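Local atomic coordinates of ferrous iron uptake transporter protein B (Streptococcus thermophilus, PDB entry 3TAH), a protein that probably drives GTP-dependent uptake of ferrous iron across the bacterial membrane, here represented by its cytosolic, nucleotide-binding G-protein domain with the attached helical domain. Residues M116-D121 and A142-K147; P109-L114 and G137-A142; T4-I9 and A81-N86; A170-D175 and Y250-R255. The protein carries 1 engineered substitution. All coordinates share one frame; numbering follows the deposited sequence. Where two conformers were deposited one is given.

Contact 1 (M116-D121 and A142-K147). With BGO (3'-O-(N-methylanthraniloyl)guanosine-5'-diphosphate), chain C.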
loop_
_atom_site.group_PDB
_atom_site.type_symbol
_atom_site.label_atom_id
_atom_site.label_comp_id
_atom_site.label_asym_id
_atom_site.label_seq_id
_atom_site.Cartn_x
_atom_site.Cartn_y
_atom_site.Cartn_z
ATOM N N MET A 116 11.575 13.505 -1.006
ATOM C CA MET A 116 11.718 14.782 -0.290
ATOM C C MET A 116 12.836 14.738 0.741
ATOM O O MET A 116 12.828 15.528 1.689
ATOM C CB MET A 116 10.438 15.188 0.438
ATOM C CG MET A 116 9.224 15.256 -0.441
ATOM S SD MET A 116 9.130 16.872 -1.224
ATOM C CE MET A 116 7.689 16.597 -2.240
ATOM N N ILE A 117 13.795 13.829 0.558
ATOM C CA ILE A 117 14.860 13.635 1.539
ATOM C C ILE A 117 15.740 14.898 1.682
ATOM O O ILE A 117 16.292 15.173 2.760
ATOM C CB ILE A 117 15.685 12.336 1.229
ATOM C CG1 ILE A 117 16.215 11.723 2.525
ATOM C CG2 ILE A 117 16.806 12.589 0.206
ATOM C CD1 ILE A 117 15.113 11.121 3.406
ATOM N N ASP A 118 15.853 15.669 0.603
ATOM C CA ASP A 118 16.617 16.931 0.635
ATOM C C ASP A 118 15.963 18.023 1.501
ATOM O O ASP A 118 16.659 18.882 2.035
ATOM C CB ASP A 118 16.815 17.469 -0.785
ATOM C CG ASP A 118 15.500 17.774 -1.477
ATOM O OD1 ASP A 118 14.749 16.818 -1.747
ATOM O OD2 ASP A 118 15.198 18.953 -1.750
ATOM N N VAL A 119 14.635 17.986 1.608
ATOM C CA VAL A 119 13.833 18.933 2.392
ATOM C C VAL A 119 13.979 18.651 3.880
ATOM O O VAL A 119 14.064 19.569 4.702
ATOM C CB VAL A 119 12.324 18.839 2.032
ATOM C CG1 VAL A 119 11.488 19.865 2.811
ATOM C CG2 VAL A 119 12.112 19.021 0.543
ATOM N N LEU A 120 13.987 17.360 4.202
ATOM C CA LEU A 120 14.171 16.852 5.549
ATOM C C LEU A 120 15.484 17.352 6.135
ATOM O O LEU A 120 15.521 17.829 7.269
ATOM C CB LEU A 120 14.155 15.318 5.515
ATOM C CG LEU A 120 13.931 14.551 6.807
ATOM C CD1 LEU A 120 12.538 14.804 7.347
ATOM C CD2 LEU A 120 14.162 13.071 6.533
ATOM N N ASP A 121 16.551 17.250 5.343
ATOM C CA ASP A 121 17.869 17.758 5.721
ATOM C C ASP A 121 17.810 19.245 6.112
ATOM O O ASP A 121 18.424 19.660 7.098
ATOM C CB ASP A 121 18.863 17.527 4.576
ATOM N N ALA A 142 16.170 6.229 -0.011
ATOM C CA ALA A 142 16.006 7.668 0.082
ATOM C C ALA A 142 16.125 8.242 -1.321
ATOM O O ALA A 142 17.065 7.908 -2.051
ATOM C CB ALA A 142 17.049 8.295 0.994
ATOM N N THR A 143 15.164 9.082 -1.700
ATOM C CA THR A 143 15.196 9.745 -2.992
ATOM C C THR A 143 14.914 11.245 -2.869
ATOM O O THR A 143 14.324 11.715 -1.891
ATOM C CB THR A 143 14.155 9.156 -4.003
ATOM O OG1 THR A 143 12.824 9.414 -3.545
ATOM C CG2 THR A 143 14.337 7.666 -4.193
ATOM N N SER A 144 15.355 11.971 -3.893
ATOM C CA SER A 144 14.996 13.373 -4.097
ATOM C C SER A 144 14.702 13.557 -5.579
ATOM O O SER A 144 15.600 13.416 -6.412
ATOM C CB SER A 144 16.120 14.321 -3.668
ATOM O OG SER A 144 15.725 15.665 -3.885
ATOM N N ALA A 145 13.439 13.841 -5.897
ATOM C CA ALA A 145 13.041 14.154 -7.268
ATOM C C ALA A 145 13.668 15.486 -7.711
ATOM O O ALA A 145 14.024 15.642 -8.878
ATOM C CB ALA A 145 11.511 14.178 -7.395
ATOM N N LEU A 146 13.830 16.433 -6.787
ATOM C CA LEU A 146 14.438 17.737 -7.107
ATOM C C LEU A 146 15.926 17.589 -7.448
ATOM O O LEU A 146 16.372 17.950 -8.554
ATOM C CB LEU A 146 14.247 18.732 -5.951
ATOM C CG LEU A 146 14.919 20.112 -6.109
ATOM C CD1 LEU A 146 14.425 20.810 -7.365
ATOM C CD2 LEU A 146 14.662 20.961 -4.880
ATOM N N LYS A 147 16.680 17.029 -6.508
ATOM C CA LYS A 147 18.119 16.830 -6.668
ATOM C C LYS A 147 18.468 15.685 -7.613
ATOM O O LYS A 147 19.627 15.535 -7.984
ATOM C CB LYS A 147 18.796 16.591 -5.312
ATOM C CG LYS A 147 18.514 17.649 -4.242
ATOM C CD LYS A 147 19.004 19.043 -4.634
ATOM C CE LYS A 147 18.489 20.109 -3.672
ATOM N NZ LYS A 147 18.743 21.489 -4.205
HETATM C "C'" BGO C . 6.231 22.218 -7.122
HETATM N N1 BGO C . 12.335 17.320 -3.158
HETATM C C2 BGO C . 11.838 18.643 -3.181
HETATM N N2 BGO C . 12.501 19.611 -2.562
HETATM N N3 BGO C . 10.691 18.911 -3.825
HETATM C C4 BGO C . 10.031 17.915 -4.455
HETATM C C5 BGO C . 10.475 16.587 -4.467
HETATM C C6 BGO C . 11.663 16.278 -3.804
HETATM O O6 BGO C . 12.125 15.130 -3.773
HETATM N N7 BGO C . 9.587 15.888 -5.173
HETATM C C8 BGO C . 8.617 16.703 -5.595
HETATM N N9 BGO C . 8.909 17.933 -5.152
HETATM P PA BGO C . 4.461 16.307 -7.284
HETATM P PB BGO C . 2.406 14.312 -6.737
HETATM C "C1'" BGO C . 6.421 23.715 -6.790
HETATM O "O1'" BGO C . 6.054 21.846 -8.274
HETATM O O1A BGO C . 5.338 15.429 -8.064
HETATM C C1B BGO C . 8.199 19.168 -5.296
HETATM O O1B BGO C . 2.537 13.240 -5.750
HETATM C "C2'" BGO C . 6.626 24.663 -7.803
HETATM N "N2'" BGO C . 6.659 24.331 -9.097
HETATM O "O2'" BGO C . 8.357 20.107 -7.446
HETATM O O2A BGO C . 3.528 17.248 -7.989
HETATM C C2B BGO C . 7.503 19.454 -6.528
HETATM O O2B BGO C . 2.646 13.918 -8.113
HETATM C "C3'" BGO C . 6.794 25.995 -7.439
HETATM O "O3'" BGO C . 6.282 21.326 -6.171
HETATM O O3A BGO C . 3.533 15.417 -6.288
HETATM C C3B BGO C . 6.135 19.966 -6.623
HETATM O O3B BGO C . 1.158 15.124 -6.561
HETATM C "C4'" BGO C . 6.773 26.377 -6.111
HETATM O "O4'" BGO C . 6.974 18.996 -4.497
HETATM C C4B BGO C . 5.719 19.374 -5.278
HETATM C "C5'" BGO C . 6.574 25.446 -5.100
HETATM O "O5'" BGO C . 5.372 17.157 -6.264
HETATM C C5B BGO C . 4.820 18.127 -5.360
HETATM C "C6'" BGO C . 6.396 24.101 -5.446
HETATM C "CM'" BGO C . 6.371 25.289 -10.181
#
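Asp118 meets Ser144 and the guanine base of the bound mant-GDP with one carboxylate. Its CB lies 3.9 Å from CG of Lys147, so the methylene part of the lysine runs past the root of the side chain. From there chi1 of 61° sets CG between the backbone N and the carbonyl carbon and turns the carboxylate toward the base. OD1 takes the guanine N1-H at 2.8 Å, N1 to OD1, in an almost straight bond (178° at the hydrogen). The same oxygen accepts the hydroxyl of Ser144, whose OG stands 2.6 Å away and well above the carboxylate plane. OD2 receives the exocyclic amine, N2 to OD2 2.9 Å, and has CD2 of Leu146 beside it. This bidentate reading of N1 and N2 is the guanine specificity device at the NKxD position of G proteins, here Asn-Met-Ile-Asp (Asn115 to Asp118). Residues 144-146 form the G5 loop, whose Ala145 N donates to guanine O6 at 2.8 Å; Met116 N donates to O6 too. Ser144 positions the aspartate: with OG anti to its own N (chi1 180°), the hydroxyl donates a hydrogen bond to Asp118 OD1 and accepts from Lys147 N three residues on, an ST motif. Away from the base, the two segments are tied by Ile117 N donating to Thr143 O at 3.3 Å, and Ile117 CG1 rests on the methyl of Ala142. Thr143 OG1 bonds to Asn115 OD1, joining this segment to the start of the motif. Lys147 NZ stays 5.0 Å from Asp118 OD2, where its charge could still help favour the carboxylate form.

Contact 2 (P109-L114 and G137-A142); sequences PVTIAL and GVPVVA
Ile112 is held through both its backbone polar atoms by residues 139-141. Its N donates to Pro139 O at 2.9 Å, and its O accepts from Val141 N at 3.0 Å. Leu114 N binds Val141 O at 2.9 Å; the strands run parallel, at 19° to each other, with Ile112 paired to Val140 and Leu114 to Ala142. On the face carrying Ile112, Leu114 and Val140, the branched side chains pack against one another. CD1 of Ile112 reaches CG2 of Val138 at 3.7 Å: CG1, beside the backbone N (chi1 -69°), leans back toward the strand's start, and CD1 then rises off the sheet. CG2 of Ile112 lies alongside Val140 CG1, and that same methyl of Val140 touches CB of Leu114 at 3.8 Å. Earlier along the strand, the ring of Pro139 meets Thr111 at about a right angle, CG to OG1 3.9 Å.

The next shell includes two helices and strand 83-89, which borders Val110 and Ile112. Helix 129-136 packs on Ile112, Leu114 and Val140, and its Ser133 OG also bonds to Val138 O; helix 151-159 lies against Thr111, Pro139 and Val141. Strand 140-142 is outermost at this end of the P-loop GTPase sheet. Backbone bonds fix the register, while contacts between branched aliphatic groups, with little polar side-chain chemistry, join the edge strand to the sheet.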
loop_
_atom_site.group_PDB
_atom_site.type_symbol
_atom_site.label_atom_id
_atom_site.label_comp_id
_atom_site.label_asym_id
_atom_site.label_seq_id
_atom_site.Cartn_x
_atom_site.Cartn_y
_atom_site.Cartn_z
ATOM N N PRO A 109 4.525 -7.156 -3.223
ATOM C CA PRO A 109 5.658 -6.592 -2.455
ATOM C C PRO A 109 5.895 -5.112 -2.691
ATOM O O PRO A 109 5.917 -4.668 -3.846
ATOM C CB PRO A 109 6.849 -7.419 -2.936
ATOM C CG PRO A 109 6.227 -8.721 -3.199
ATOM C CD PRO A 109 4.947 -8.402 -3.896
ATOM N N VAL A 110 6.048 -4.385 -1.590
ATOM C CA VAL A 110 6.230 -2.941 -1.592
ATOM C C VAL A 110 7.706 -2.575 -1.462
ATOM O O VAL A 110 8.424 -3.201 -0.681
ATOM C CB VAL A 110 5.418 -2.308 -0.428
ATOM C CG1 VAL A 110 5.792 -0.857 -0.204
ATOM C CG2 VAL A 110 3.917 -2.479 -0.705
ATOM N N THR A 111 8.138 -1.580 -2.251
ATOM C CA THR A 111 9.442 -0.929 -2.136
ATOM C C THR A 111 9.125 0.568 -1.951
ATOM O O THR A 111 8.292 1.111 -2.676
ATOM C CB THR A 111 10.300 -1.140 -3.389
ATOM O OG1 THR A 111 10.650 -2.527 -3.507
ATOM C CG2 THR A 111 11.571 -0.283 -3.336
ATOM N N ILE A 112 9.767 1.233 -0.993
ATOM C CA ILE A 112 9.461 2.643 -0.701
ATOM C C ILE A 112 10.525 3.572 -1.271
ATOM O O ILE A 112 11.705 3.340 -1.025
ATOM C CB ILE A 112 9.326 2.905 0.817
ATOM C CG1 ILE A 112 8.066 2.238 1.390
ATOM C CG2 ILE A 112 9.299 4.410 1.110
ATOM C CD1 ILE A 112 7.954 2.352 2.946
ATOM N N ALA A 113 10.103 4.594 -2.031
ATOM C CA ALA A 113 10.958 5.727 -2.395
ATOM C C ALA A 113 10.646 6.749 -1.311
ATOM O O ALA A 113 9.570 7.336 -1.294
ATOM C CB ALA A 113 10.640 6.286 -3.795
ATOM N N LEU A 114 11.600 6.943 -0.406
ATOM C CA LEU A 114 11.457 7.852 0.711
ATOM C C LEU A 114 11.911 9.184 0.140
ATOM O O LEU A 114 13.102 9.524 0.216
ATOM C CB LEU A 114 12.300 7.382 1.903
ATOM C CG LEU A 114 12.263 8.268 3.159
ATOM C CD1 LEU A 114 10.859 8.270 3.746
ATOM C CD2 LEU A 114 13.270 7.840 4.220
ATOM N N GLY A 137 9.469 -3.881 7.261
ATOM C CA GLY A 137 9.560 -5.137 6.529
ATOM C C GLY A 137 9.527 -4.947 5.018
ATOM O O GLY A 137 9.091 -5.840 4.296
ATOM N N VAL A 138 9.976 -3.785 4.544
ATOM C CA VAL A 138 10.052 -3.487 3.113
ATOM C C VAL A 138 11.349 -2.758 2.797
ATOM O O VAL A 138 11.874 -2.038 3.648
ATOM C CB VAL A 138 8.900 -2.606 2.610
ATOM C CG1 VAL A 138 7.557 -3.316 2.830
ATOM C CG2 VAL A 138 8.927 -1.197 3.238
ATOM N N PRO A 139 11.864 -2.933 1.571
ATOM C CA PRO A 139 13.010 -2.118 1.174
ATOM C C PRO A 139 12.645 -0.635 1.182
ATOM O O PRO A 139 11.520 -0.272 0.824
ATOM C CB PRO A 139 13.304 -2.580 -0.265
ATOM C CG PRO A 139 12.601 -3.883 -0.428
ATOM C CD PRO A 139 11.478 -3.909 0.539
ATOM N N VAL A 140 13.592 0.204 1.596
ATOM C CA VAL A 140 13.419 1.651 1.564
ATOM C C VAL A 140 14.674 2.280 0.949
ATOM O O VAL A 140 15.790 1.946 1.353
ATOM C CB VAL A 140 13.195 2.243 2.982
ATOM C CG1 VAL A 140 12.959 3.752 2.904
ATOM C CG2 VAL A 140 12.017 1.565 3.703
ATOM N N VAL A 141 14.484 3.184 -0.006
ATOM C CA VAL A 141 15.566 3.940 -0.639
ATOM C C VAL A 141 15.252 5.439 -0.572
ATOM O O VAL A 141 14.188 5.872 -1.019
ATOM C CB VAL A 141 15.757 3.518 -2.115
ATOM C CG1 VAL A 141 16.845 4.376 -2.789
ATOM C CG2 VAL A 141 16.110 2.043 -2.215
ATOM N N ALA A 142 16.170 6.229 -0.011
ATOM C CA ALA A 142 16.006 7.668 0.082
ATOM C C ALA A 142 16.125 8.242 -1.321
ATOM O O ALA A 142 17.065 7.908 -2.051
ATOM C CB ALA A 142 17.049 8.295 0.994
#

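Contact 3 (T4-I9 and A81-N86)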
loop_
_atom_site.group_PDB
_atom_site.type_symbol
_atom_site.label_atom_id
_atom_site.label_comp_id
_atom_site.label_asym_id
_atom_site.label_seq_id
_atom_site.Cartn_x
_atom_site.Cartn_y
_atom_site.Cartn_z
ATOM N N THR A 4 8.170 -6.386 -16.497
ATOM C CA THR A 4 7.956 -6.233 -15.045
ATOM C C THR A 4 7.086 -4.983 -14.864
ATOM O O THR A 4 7.473 -3.895 -15.270
ATOM C CB THR A 4 9.256 -6.156 -14.243
ATOM O OG1 THR A 4 9.981 -7.372 -14.396
ATOM C CG2 THR A 4 8.973 -5.999 -12.748
ATOM N N GLU A 5 5.904 -5.154 -14.278
ATOM C CA GLU A 5 4.955 -4.067 -14.085
ATOM C C GLU A 5 5.087 -3.548 -12.665
ATOM O O GLU A 5 4.839 -4.295 -11.713
ATOM C CB GLU A 5 3.534 -4.569 -14.301
ATOM C CG GLU A 5 2.535 -3.478 -14.543
ATOM C CD GLU A 5 2.675 -2.851 -15.917
ATOM O OE1 GLU A 5 2.098 -1.773 -16.130
ATOM O OE2 GLU A 5 3.362 -3.437 -16.783
ATOM N N ILE A 6 5.467 -2.281 -12.552
ATOM C CA ILE A 6 5.705 -1.631 -11.279
ATOM C C ILE A 6 4.627 -0.577 -11.059
ATOM O O ILE A 6 4.584 0.417 -11.783
ATOM C CB ILE A 6 7.104 -0.986 -11.224
ATOM C CG1 ILE A 6 8.195 -2.038 -11.475
ATOM C CG2 ILE A 6 7.306 -0.294 -9.874
ATOM C CD1 ILE A 6 9.624 -1.520 -11.492
ATOM N N ALA A 7 3.772 -0.788 -10.055
ATOM C CA ALA A 7 2.722 0.170 -9.716
ATOM C C ALA A 7 3.292 1.297 -8.850
ATOM O O ALA A 7 3.758 1.037 -7.751
ATOM C CB ALA A 7 1.552 -0.526 -8.982
ATOM N N LEU A 8 3.242 2.530 -9.343
ATOM C CA LEU A 8 3.724 3.715 -8.624
ATOM C C LEU A 8 2.546 4.380 -7.912
ATOM O O LEU A 8 1.571 4.767 -8.555
ATOM C CB LEU A 8 4.376 4.681 -9.614
ATOM C CG LEU A 8 5.109 5.892 -9.060
ATOM C CD1 LEU A 8 6.400 5.446 -8.416
ATOM C CD2 LEU A 8 5.383 6.910 -10.159
ATOM N N ILE A 9 2.621 4.515 -6.589
ATOM C CA ILE A 9 1.541 5.119 -5.832
ATOM C C ILE A 9 2.042 5.812 -4.563
ATOM O O ILE A 9 3.048 5.432 -3.962
ATOM C CB ILE A 9 0.430 4.062 -5.519
ATOM C CG1 ILE A 9 -0.806 4.709 -4.892
ATOM C CG2 ILE A 9 0.961 2.958 -4.630
ATOM C CD1 ILE A 9 -2.016 3.773 -4.874
ATOM N N ALA A 81 0.100 -6.168 -11.193
ATOM C CA ALA A 81 1.367 -5.569 -10.789
ATOM C C ALA A 81 2.320 -6.598 -10.175
ATOM O O ALA A 81 1.919 -7.404 -9.333
ATOM C CB ALA A 81 1.112 -4.438 -9.791
ATOM N N ASP A 82 3.581 -6.568 -10.594
ATOM C CA ASP A 82 4.619 -7.395 -10.020
ATOM C C ASP A 82 5.156 -6.792 -8.731
ATOM O O ASP A 82 5.540 -7.531 -7.847
ATOM C CB ASP A 82 5.765 -7.575 -11.013
ATOM C CG ASP A 82 5.316 -8.289 -12.280
ATOM O OD1 ASP A 82 4.985 -9.478 -12.190
ATOM O OD2 ASP A 82 5.288 -7.659 -13.346
ATOM N N SER A 83 5.181 -5.462 -8.656
ATOM C CA SER A 83 5.775 -4.703 -7.554
ATOM C C SER A 83 4.963 -3.443 -7.304
ATOM O O SER A 83 4.351 -2.914 -8.228
ATOM C CB SER A 83 7.209 -4.302 -7.944
ATOM O OG SER A 83 7.613 -3.072 -7.351
ATOM N N ILE A 84 4.942 -2.973 -6.056
ATOM C CA ILE A 84 4.419 -1.647 -5.737
ATOM C C ILE A 84 5.622 -0.777 -5.374
ATOM O O ILE A 84 6.388 -1.158 -4.496
ATOM C CB ILE A 84 3.445 -1.657 -4.547
ATOM C CG1 ILE A 84 2.149 -2.386 -4.898
ATOM C CG2 ILE A 84 3.087 -0.227 -4.123
ATOM C CD1 ILE A 84 1.214 -2.546 -3.695
ATOM N N LEU A 85 5.773 0.368 -6.045
ATOM C CA LEU A 85 6.780 1.378 -5.699
ATOM C C LEU A 85 6.007 2.522 -5.043
ATOM O O LEU A 85 5.274 3.279 -5.699
ATOM C CB LEU A 85 7.569 1.835 -6.931
ATOM C CG LEU A 85 8.673 2.875 -6.695
ATOM C CD1 LEU A 85 9.660 2.495 -5.605
ATOM C CD2 LEU A 85 9.419 3.105 -8.010
ATOM N N ASN A 86 6.161 2.609 -3.727
ATOM C CA ASN A 86 5.379 3.493 -2.874
ATOM C C ASN A 86 6.203 4.754 -2.629
ATOM O O ASN A 86 7.239 4.689 -1.966
ATOM C CB ASN A 86 5.020 2.734 -1.574
ATOM C CG ASN A 86 4.266 3.570 -0.547
ATOM O OD1 ASN A 86 4.321 3.278 0.657
ATOM N ND2 ASN A 86 3.554 4.594 -0.999
#
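Leu8 and Leu85 run alongside each other in the same direction, with CD1 of Leu8 3.8 Å from CG of Leu85. On the same face CG2 of Ile6 presses on CB of Leu85 at 3.6 Å. The reverse face carries Ile9 CG2 against Ile84 CG2 and the methyl of Ala7 against that of Ala81. Between these layers the parallel strands are laced by Ala7 N to Ser83 O, Leu85 N to Ala7 O at 2.7 Å and Ile9 N to Leu85 O. The polar chemistry gathers at the two ends. At one, Asp82 OD2 takes Glu5 N at 2.7 Å through its anti lone pair in a nearly straight bond (177°), while Glu5 O accepts from both Asp82 N and Ser83 N. At the other, Asn86 ND2 donates to Ile9 O at 3.1 Å from above the carbonyl plane; the CG of Asn86 lies anti to its N (chi1 177°), which carries the amide across to the neighbouring strand, and OD1 turns to Thr100. Strand 4-10, which leads into the P-loop, is flanked by strands 51-55 and 83-89 in the sheet; helix 67-77 packs on Ala7 and Ile9, and strand 110-115 borders Ile84 and Leu85.

Contact 4 (A170-D175 and Y250-R255)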
loop_
_atom_site.group_PDB
_atom_site.type_symbol
_atom_site.label_atom_id
_atom_site.label_comp_id
_atom_site.label_asym_id
_atom_site.label_seq_id
_atom_site.Cartn_x
_atom_site.Cartn_y
_atom_site.Cartn_z
ATOM N N ALA A 170 5.565 -10.214 4.896
ATOM C CA ALA A 170 5.829 -9.601 6.208
ATOM C C ALA A 170 4.845 -8.450 6.362
ATOM O O ALA A 170 5.104 -7.334 5.911
ATOM C CB ALA A 170 7.259 -9.118 6.326
ATOM N N PHE A 171 3.703 -8.720 6.993
ATOM C CA PHE A 171 2.642 -7.721 7.123
ATOM C C PHE A 171 2.706 -7.015 8.479
ATOM O O PHE A 171 3.147 -7.625 9.463
ATOM C CB PHE A 171 1.266 -8.370 6.940
ATOM C CG PHE A 171 1.009 -9.540 7.861
ATOM C CD1 PHE A 171 0.614 -9.340 9.182
ATOM C CD2 PHE A 171 1.162 -10.851 7.399
ATOM C CE1 PHE A 171 0.376 -10.415 10.028
ATOM C CE2 PHE A 171 0.928 -11.933 8.245
ATOM C CZ PHE A 171 0.537 -11.716 9.558
ATOM N N PRO A 172 2.266 -5.744 8.544
ATOM C CA PRO A 172 2.161 -5.069 9.848
ATOM C C PRO A 172 1.336 -5.888 10.840
ATOM O O PRO A 172 0.205 -6.255 10.548
ATOM C CB PRO A 172 1.436 -3.754 9.517
ATOM C CG PRO A 172 1.823 -3.486 8.104
ATOM C CD PRO A 172 1.915 -4.832 7.439
ATOM N N ILE A 173 1.918 -6.187 11.996
ATOM C CA ILE A 173 1.240 -6.968 13.024
ATOM C C ILE A 173 0.615 -5.980 13.995
ATOM O O ILE A 173 1.311 -5.119 14.541
ATOM C CB ILE A 173 2.213 -7.937 13.752
ATOM C CG1 ILE A 173 2.775 -8.965 12.777
ATOM C CG2 ILE A 173 1.510 -8.654 14.922
ATOM C CD1 ILE A 173 3.903 -9.824 13.373
ATOM N N TYR A 174 -0.696 -6.096 14.196
ATOM C CA TYR A 174 -1.459 -5.202 15.067
ATOM C C TYR A 174 -1.688 -5.846 16.436
ATOM O O TYR A 174 -1.165 -6.930 16.710
ATOM C CB TYR A 174 -2.792 -4.847 14.399
ATOM C CG TYR A 174 -2.601 -4.233 13.038
ATOM C CD1 TYR A 174 -1.775 -3.106 12.875
ATOM C CD2 TYR A 174 -3.215 -4.750 11.921
ATOM C CE1 TYR A 174 -1.575 -2.523 11.622
ATOM C CE2 TYR A 174 -3.014 -4.178 10.658
ATOM C CZ TYR A 174 -2.199 -3.059 10.522
ATOM O OH TYR A 174 -1.992 -2.477 9.298
ATOM N N ASP A 175 -2.455 -5.179 17.292
ATOM C CA ASP A 175 -2.763 -5.703 18.623
ATOM C C ASP A 175 -3.279 -7.138 18.562
ATOM O O ASP A 175 -4.034 -7.490 17.641
ATOM C CB ASP A 175 -3.825 -4.855 19.322
ATOM C CG ASP A 175 -4.039 -5.304 20.754
ATOM O OD1 ASP A 175 -5.046 -5.980 21.030
ATOM O OD2 ASP A 175 -3.148 -5.026 21.575
ATOM N N TYR A 250 -2.149 3.549 12.898
ATOM C CA TYR A 250 -1.327 4.620 13.470
ATOM C C TYR A 250 -0.445 4.168 14.626
ATOM O O TYR A 250 0.686 4.629 14.727
ATOM C CB TYR A 250 -2.175 5.846 13.864
ATOM C CG TYR A 250 -2.623 6.650 12.669
ATOM C CD1 TYR A 250 -1.697 7.266 11.833
ATOM C CD2 TYR A 250 -3.977 6.809 12.367
ATOM C CE1 TYR A 250 -2.105 8.000 10.719
ATOM C CE2 TYR A 250 -4.386 7.543 11.260
ATOM C CZ TYR A 250 -3.449 8.136 10.439
ATOM O OH TYR A 250 -3.848 8.872 9.342
ATOM N N ALA A 251 -0.923 3.255 15.470
ATOM C CA ALA A 251 -0.076 2.732 16.558
ATOM C C ALA A 251 1.158 2.006 15.997
ATOM O O ALA A 251 2.292 2.238 16.452
ATOM C CB ALA A 251 -0.888 1.855 17.511
ATOM N N PHE A 252 0.937 1.143 15.003
ATOM C CA PHE A 252 2.017 0.441 14.326
ATOM C C PHE A 252 3.029 1.419 13.736
ATOM O O PHE A 252 4.243 1.285 13.936
ATOM C CB PHE A 252 1.455 -0.453 13.218
ATOM C CG PHE A 252 2.513 -1.015 12.319
ATOM C CD1 PHE A 252 3.233 -2.153 12.689
ATOM C CD2 PHE A 252 2.789 -0.418 11.093
ATOM C CE1 PHE A 252 4.218 -2.667 11.856
ATOM C CE2 PHE A 252 3.768 -0.931 10.260
ATOM C CZ PHE A 252 4.480 -2.056 10.640
ATOM N N ILE A 253 2.509 2.406 13.002
ATOM C CA ILE A 253 3.323 3.454 12.370
ATOM C C ILE A 253 4.158 4.215 13.405
ATOM O O ILE A 253 5.354 4.418 13.195
ATOM C CB ILE A 253 2.458 4.429 11.559
ATOM C CG1 ILE A 253 1.861 3.726 10.344
ATOM C CG2 ILE A 253 3.267 5.649 11.077
ATOM C CD1 ILE A 253 0.699 4.490 9.748
ATOM N N GLU A 254 3.536 4.623 14.508
ATOM C CA GLU A 254 4.278 5.317 15.565
ATOM C C GLU A 254 5.400 4.464 16.156
ATOM O O GLU A 254 6.518 4.983 16.371
ATOM C CB GLU A 254 3.333 5.815 16.668
ATOM C CG GLU A 254 2.392 6.912 16.191
ATOM C CD GLU A 254 1.546 7.517 17.286
ATOM O OE1 GLU A 254 1.947 7.496 18.478
ATOM O OE2 GLU A 254 0.469 8.038 16.935
ATOM N N ARG A 255 5.107 3.183 16.414
ATOM C CA ARG A 255 6.091 2.226 16.937
ATOM C C ARG A 255 7.261 2.079 15.978
ATOM O O ARG A 255 8.420 2.180 16.380
ATOM C CB ARG A 255 5.467 0.844 17.194
ATOM C CG ARG A 255 4.530 0.739 18.395
ATOM C CD ARG A 255 4.230 -0.729 18.773
ATOM N NE ARG A 255 3.547 -1.517 17.731
ATOM C CZ ARG A 255 2.233 -1.585 17.512
ATOM N NH1 ARG A 255 1.363 -0.895 18.243
ATOM N NH2 ARG A 255 1.769 -2.361 16.521
HETATM O O HOH W 1 3.797 -4.802 15.149
#
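Pro172 lies over one face of the Phe252 ring, its CB 3.6 Å from the centroid and only 9° off the ring normal. This is a CH-pi contact made with the CB-CG side of the proline, since CG also stands 3.9 Å from Phe252 CE2. Phe252 reaches across from the helix because its CG is anti to the backbone N (chi1 170°), directing the ring outward to the loop. Tyr174 meets the same residue nearer its root: the CE1 edge of the tyrosine comes to CB of Phe252 at 4.0 Å, with that carbon close to the plane of the tyrosine ring. The phenylalanine is thus touched over its ring by one loop residue and at its CB by another. Tyr174 also has the carbonyl oxygen of Pro172 above the centre of one face, and its OH bonds to Glu105 on helix 93-105.

Between the two segments the polar approaches lie at the margin. Ile173 O approaches the guanidinium of Arg255 at its edge, with NH2 3.4 Å away. A water donates to Ile173 O at 2.6 Å and accepts a weak bond from Arg255 NH2; it sits at the rim of the Phe252 ring, in its plane. The arginine itself lies back over its own helix, one guanidinium face toward Ala251 O and Phe252 CA.

Asp175 caps the start of helix 176-189, and the loop 170-175 leads from the GTPase domain into the helical domain. The proline-aromatic packing on helix 241-259 belongs to this junction between the G domain and the helical domain of FeoB, away from the nucleotide.

In the fold
Contacts 2 and 3 are buried parallel-strand pairings of one sheet, made of backbone bonds and aliphatic side chains; they meet directly where strands 110-115 and 83-89 are neighbours, through Thr111 O to Asn86 N and Ala113 N to Asn86 O. Contact 1 lies at the C-terminal ends of the strands of contact 2, shares Ala142 with it and continues it through Thr143 N to Leu114 O. Only partly buried, it adds charged and hydrogen-bonding groups turned to the base. Contact 4, also largely buried, is centred about 26 Å from the centre of contact 1 and brushes contact 2 at Gly137 and Ala170; its loop and helix rely on aromatic and proline packing with a weakly water-bridged margin.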